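Local coordinates for protein actibind (PDB 3TBJ) that cleaves RNA as a secreted fungal ribonuclease of the T2 family, probably with little base specificity and a preference for adenylic acid, at residues 70-75 against 110-115. Numbering follows the deposited sequence.
Sequences REYSNI and HEWNKH. With NAG (2-acetamido-2-deoxy-beta-D-glucopyranose), chain B; PO4 (phosphate ion), chain D.
W112 sets CG anti to its backbone N (chi1 167°), and this carries the indole from helix 104-116 to the loop 70-75. N113 takes the other course, with CG beside its own N (chi1 -64°), and its amide meets the same loop two residues further on, at Y72. The indole N-H of W112 donates from NE1 to O of R70 at 2.7 Å. The acceptor lies close to the ring plane and NE1 almost in line with the C=O bond of R70, though the N-H is somewhat bent. The N113 amide grips the backbone of Y72 twice. Its OD1 accepts from N of Y72 at 3.0 Å, and its ND2 donates to O of Y72 at 2.9 Å. These two bonds fix the rotation of the amide. In this RNase T2 fold the helix carries the predicted active-site residues E111 and H115 on its far side, where H110, K114 and H115 hydrogen-bond a phosphate ion. W112 and N113 thus tie the back of that helix to the loop. The Y72 ring runs beside the five-membered ring of the indole, strongly offset, with planes 23° apart. Its CD1 lies 3.8 Å from C6 of the sugar linked to N74, and its hydroxyl is hydrogen-bonded to Q133. I75 CD1 packs on W112 CB at 4.0 Å. NH1 of R70, salt-bridged to E135, comes within 3.6 Å of W112 CZ2, the guanidinium steeply inclined to the indole.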
ATOM      1  N   ARG A  70       9.417 -17.241  -7.208  1.00 26.10           N
ATOM      2  CA  ARG A  70       8.226 -17.053  -6.369  1.00 23.92           C
ATOM      3  C   ARG A  70       7.238 -16.071  -7.027  1.00 25.28           C
ATOM      4  O   ARG A  70       6.538 -15.366  -6.334  1.00 23.24           O
ATOM      5  CB  ARG A  70       8.553 -16.570  -4.971  1.00 24.18           C
ATOM      6  CG  ARG A  70       9.364 -17.584  -4.155  1.00 25.49           C
ATOM      7  CD  ARG A  70       9.630 -17.123  -2.737  1.00 26.03           C
ATOM      8  NE  ARG A  70      10.315 -15.871  -2.715  1.00 23.42           N
ATOM      9  CZ  ARG A  70       9.908 -14.739  -2.129  1.00 22.84           C
ATOM     10  NH1 ARG A  70       8.797 -14.623  -1.427  1.00 20.48           N
ATOM     11  NH2 ARG A  70      10.693 -13.663  -2.221  1.00 22.80           N
ATOM     12  N   GLU A  71       7.184 -16.082  -8.350  1.00 25.15           N
ATOM     13  CA  GLU A  71       6.132 -15.377  -9.091  1.00 25.27           C
ATOM     14  C   GLU A  71       5.031 -16.351  -9.458  1.00 24.64           C
ATOM     15  O   GLU A  71       5.284 -17.526  -9.783  1.00 24.54           O
ATOM     16  CB  GLU A  71       6.721 -14.770 -10.347  1.00 25.27           C
ATOM     17  CG  GLU A  71       7.578 -13.572  -9.999  1.00 28.72           C
ATOM     18  CD  GLU A  71       8.169 -12.945 -11.320  1.00 35.82           C
ATOM     19  OE1 GLU A  71       7.692 -13.255 -12.386  1.00 45.72           O
ATOM     20  OE2 GLU A  71       9.171 -12.266 -11.280  1.00 39.23           O
ATOM     21  N   TYR A  72       3.796 -15.885  -9.352  1.00 21.84           N
ATOM     22  CA  TYR A  72       2.614 -16.719  -9.491  1.00 21.96           C
ATOM     23  C   TYR A  72       1.559 -16.193 -10.416  1.00 22.70           C
ATOM     24  O   TYR A  72       1.485 -14.957 -10.663  1.00 22.57           O
ATOM     25  CB  TYR A  72       1.977 -16.895  -8.065  1.00 22.32           C
ATOM     26  CG  TYR A  72       3.004 -17.618  -7.148  1.00 20.25           C
ATOM     27  CD1 TYR A  72       3.395 -18.944  -7.423  1.00 22.75           C
ATOM     28  CD2 TYR A  72       3.561 -16.990  -6.066  1.00 24.39           C
ATOM     29  CE1 TYR A  72       4.372 -19.578  -6.669  1.00 25.51           C
ATOM     30  CE2 TYR A  72       4.505 -17.616  -5.295  1.00 22.92           C
ATOM     31  CZ  TYR A  72       4.896 -18.896  -5.555  1.00 24.48           C
ATOM     32  OH  TYR A  72       5.885 -19.503  -4.773  1.00 23.51           O
ATOM     33  N   SER A  73       0.745 -17.110 -10.968  0.50 21.91           N
ATOM     34  CA  SER A  73      -0.398 -16.750 -11.809  0.50 22.36           C
ATOM     35  C   SER A  73      -1.673 -17.285 -11.193  0.50 22.41           C
ATOM     36  O   SER A  73      -2.675 -17.476 -11.891  0.50 21.86           O
ATOM     37  CB  SER A  73      -0.259 -17.332 -13.238  0.50 24.23           C
ATOM     38  OG  SER A  73       0.072 -18.690 -13.172  0.50 23.69           O
ATOM     39  N   ASN A  74      -1.687 -17.435  -9.879  1.00 21.36           N
ATOM     40  CA  ASN A  74      -2.845 -18.077  -9.209  1.00 22.94           C
ATOM     41  C   ASN A  74      -3.028 -17.594  -7.811  1.00 22.29           C
ATOM     42  O   ASN A  74      -3.262 -18.391  -6.901  1.00 20.94           O
ATOM     43  CB  ASN A  74      -2.716 -19.584  -9.191  1.00 22.74           C
ATOM     44  CG  ASN A  74      -1.446 -20.054  -8.389  1.00 24.84           C
ATOM     45  OD1 ASN A  74      -0.567 -19.273  -8.050  1.00 20.70           O
ATOM     46  ND2 ASN A  74      -1.358 -21.333  -8.146  1.00 29.21           N
ATOM     47  N   ILE A  75      -3.033 -16.266  -7.657  1.00 21.46           N
ATOM     48  CA  ILE A  75      -3.185 -15.679  -6.334  1.00 19.42           C
ATOM     49  C   ILE A  75      -4.511 -16.021  -5.703  1.00 20.10           C
ATOM     50  O   ILE A  75      -4.575 -16.336  -4.512  1.00 19.07           O
ATOM     51  CB  ILE A  75      -3.064 -14.108  -6.402  1.00 17.74           C
ATOM     52  CG1 ILE A  75      -1.671 -13.612  -6.829  1.00 19.63           C
ATOM     53  CG2 ILE A  75      -3.463 -13.464  -5.025  1.00 17.78           C
ATOM     54  CD1 ILE A  75      -0.493 -14.109  -5.943  1.00 16.51           C
ATOM     55  N   HIS A 110       0.237  -9.048 -10.374  1.00 19.38           N
ATOM     56  CA  HIS A 110       1.215  -7.934 -10.677  1.00 16.53           C
ATOM     57  C   HIS A 110       1.819  -7.393  -9.407  1.00 16.74           C
ATOM     58  O   HIS A 110       3.047  -7.250  -9.253  1.00 18.86           O
ATOM     59  CB  HIS A 110       0.551  -6.847 -11.499  1.00 17.75           C
ATOM     60  CG  HIS A 110       1.405  -5.633 -11.701  1.00 18.79           C
ATOM     61  ND1 HIS A 110       2.484  -5.635 -12.559  1.00 19.72           N
ATOM     62  CD2 HIS A 110       1.351  -4.397 -11.149  1.00 20.40           C
ATOM     63  CE1 HIS A 110       3.101  -4.461 -12.477  1.00 24.77           C
ATOM     64  NE2 HIS A 110       2.422  -3.680 -11.641  1.00 20.49           N
ATOM     65  N   GLU A 111       0.962  -7.041  -8.437  1.00 16.17           N
ATOM     66  CA  GLU A 111       1.454  -6.527  -7.184  1.00 16.73           C
ATOM     67  C   GLU A 111       2.390  -7.479  -6.408  1.00 18.18           C
ATOM     68  O   GLU A 111       3.479  -7.068  -5.995  1.00 18.81           O
ATOM     69  CB  GLU A 111       0.294  -6.061  -6.293  1.00 16.63           C
ATOM     70  CG  GLU A 111      -0.351  -4.770  -6.944  1.00 16.99           C
ATOM     71  CD  GLU A 111       0.602  -3.544  -7.167  1.00 18.12           C
ATOM     72  OE1 GLU A 111       1.431  -3.269  -6.221  1.00 18.61           O
ATOM     73  OE2 GLU A 111       0.582  -2.875  -8.289  1.00 18.25           O
ATOM     74  N   TRP A 112       1.991  -8.746  -6.256  1.00 19.78           N
ATOM     75  CA  TRP A 112       2.875  -9.739  -5.580  1.00 18.04           C
ATOM     76  C   TRP A 112       4.168  -9.890  -6.427  1.00 18.19           C
ATOM     77  O   TRP A 112       5.263  -9.869  -5.873  1.00 19.12           O
ATOM     78  CB  TRP A 112       2.142 -11.105  -5.391  1.00 17.71           C
ATOM     79  CG  TRP A 112       3.127 -12.117  -5.028  1.00 18.24           C
ATOM     80  CD1 TRP A 112       3.677 -13.017  -5.836  1.00 18.71           C
ATOM     81  CD2 TRP A 112       3.874 -12.154  -3.802  1.00 19.86           C
ATOM     82  NE1 TRP A 112       4.682 -13.718  -5.161  1.00 19.11           N
ATOM     83  CE2 TRP A 112       4.867 -13.123  -3.935  1.00 17.83           C
ATOM     84  CE3 TRP A 112       3.801 -11.427  -2.641  1.00 18.02           C
ATOM     85  CZ2 TRP A 112       5.755 -13.432  -2.892  1.00 16.32           C
ATOM     86  CZ3 TRP A 112       4.728 -11.662  -1.615  1.00 21.82           C
ATOM     87  CH2 TRP A 112       5.696 -12.636  -1.777  1.00 20.38           C
ATOM     88  N   ASN A 113       4.016 -10.215  -7.714  1.00 17.65           N
ATOM     89  CA  ASN A 113       5.162 -10.495  -8.557  1.00 18.18           C
ATOM     90  C   ASN A 113       6.185  -9.360  -8.590  1.00 20.56           C
ATOM     91  O   ASN A 113       7.392  -9.553  -8.403  1.00 19.08           O
ATOM     92  CB  ASN A 113       4.698 -10.940  -9.946  1.00 19.41           C
ATOM     93  CG  ASN A 113       3.939 -12.215  -9.881  1.00 17.68           C
ATOM     94  OD1 ASN A 113       4.074 -12.966  -8.863  1.00 19.56           O
ATOM     95  ND2 ASN A 113       3.188 -12.571 -10.979  1.00 19.37           N
ATOM     96  N   LYS A 114       5.682  -8.169  -8.764  1.00 21.55           N
ATOM     97  CA  LYS A 114       6.532  -7.018  -8.910  1.00 21.32           C
ATOM     98  C   LYS A 114       7.119  -6.567  -7.609  1.00 19.84           C
ATOM     99  O   LYS A 114       8.295  -6.253  -7.517  1.00 19.61           O
ATOM    100  CB  LYS A 114       5.707  -5.829  -9.516  1.00 19.75           C
ATOM    101  CG  LYS A 114       6.654  -4.600  -9.811  1.00 19.29           C
ATOM    102  CD  LYS A 114       5.907  -3.565 -10.649  1.00 18.02           C
ATOM    103  CE  LYS A 114       6.885  -2.345 -10.877  1.00 22.68           C
ATOM    104  NZ  LYS A 114       6.212  -1.336 -11.734  1.00 23.99           N
ATOM    105  N   HIS A 115       6.281  -6.457  -6.594  1.00 20.03           N
ATOM    106  CA  HIS A 115       6.705  -5.800  -5.401  1.00 19.16           C
ATOM    107  C   HIS A 115       6.856  -6.712  -4.151  1.00 20.94           C
ATOM    108  O   HIS A 115       7.782  -6.545  -3.316  1.00 22.40           O
ATOM    109  CB  HIS A 115       5.705  -4.702  -5.061  1.00 20.48           C
ATOM    110  CG  HIS A 115       5.737  -3.526  -5.984  1.00 21.40           C
ATOM    111  ND1 HIS A 115       6.848  -2.699  -6.108  1.00 21.38           N
ATOM    112  CD2 HIS A 115       4.792  -3.018  -6.809  1.00 21.02           C
ATOM    113  CE1 HIS A 115       6.542  -1.706  -6.939  1.00 25.29           C
ATOM    114  NE2 HIS A 115       5.314  -1.906  -7.406  1.00 24.27           N
TER
HETATM  115  C1  NAG B   1      -0.135 -21.850  -7.469  1.00 22.50           C
HETATM  116  C2  NAG B   1      -0.430 -23.196  -6.764  1.00 21.71           C
HETATM  117  C3  NAG B   1       0.864 -23.817  -6.187  1.00 26.44           C
HETATM  118  C4  NAG B   1       1.869 -23.891  -7.262  1.00 25.16           C
HETATM  119  C5  NAG B   1       2.129 -22.514  -7.942  1.00 27.33           C
HETATM  120  C6  NAG B   1       3.194 -22.368  -9.015  1.00 31.39           C
HETATM  121  C7  NAG B   1      -2.619 -23.422  -5.707  1.00 21.86           C
HETATM  122  C8  NAG B   1      -3.486 -23.428  -4.501  1.00 24.28           C
HETATM  123  N2  NAG B   1      -1.333 -23.121  -5.633  1.00 21.29           N
HETATM  124  O3  NAG B   1       0.515 -25.094  -5.666  1.00 26.42           O
HETATM  125  O4  NAG B   1       3.020 -24.311  -6.600  1.00 33.23           O
HETATM  126  O5  NAG B   1       0.871 -22.036  -8.445  1.00 26.44           O
HETATM  127  O6  NAG B   1       2.933 -23.382  -9.945  1.00 35.47           O
HETATM  128  O7  NAG B   1      -3.134 -23.747  -6.747  1.00 32.63           O
HETATM  129  P   PO4 D 304       2.946  -0.556  -9.690  1.00 22.84           P
HETATM  130  O1  PO4 D 304       4.457  -0.424  -9.537  1.00 22.52           O
HETATM  131  O2  PO4 D 304       2.400   0.906  -9.625  1.00 23.93           O
HETATM  132  O3  PO4 D 304       2.274  -1.356  -8.541  1.00 22.38           O
HETATM  133  O4  PO4 D 304       2.663  -1.256 -10.988  1.00 19.62           O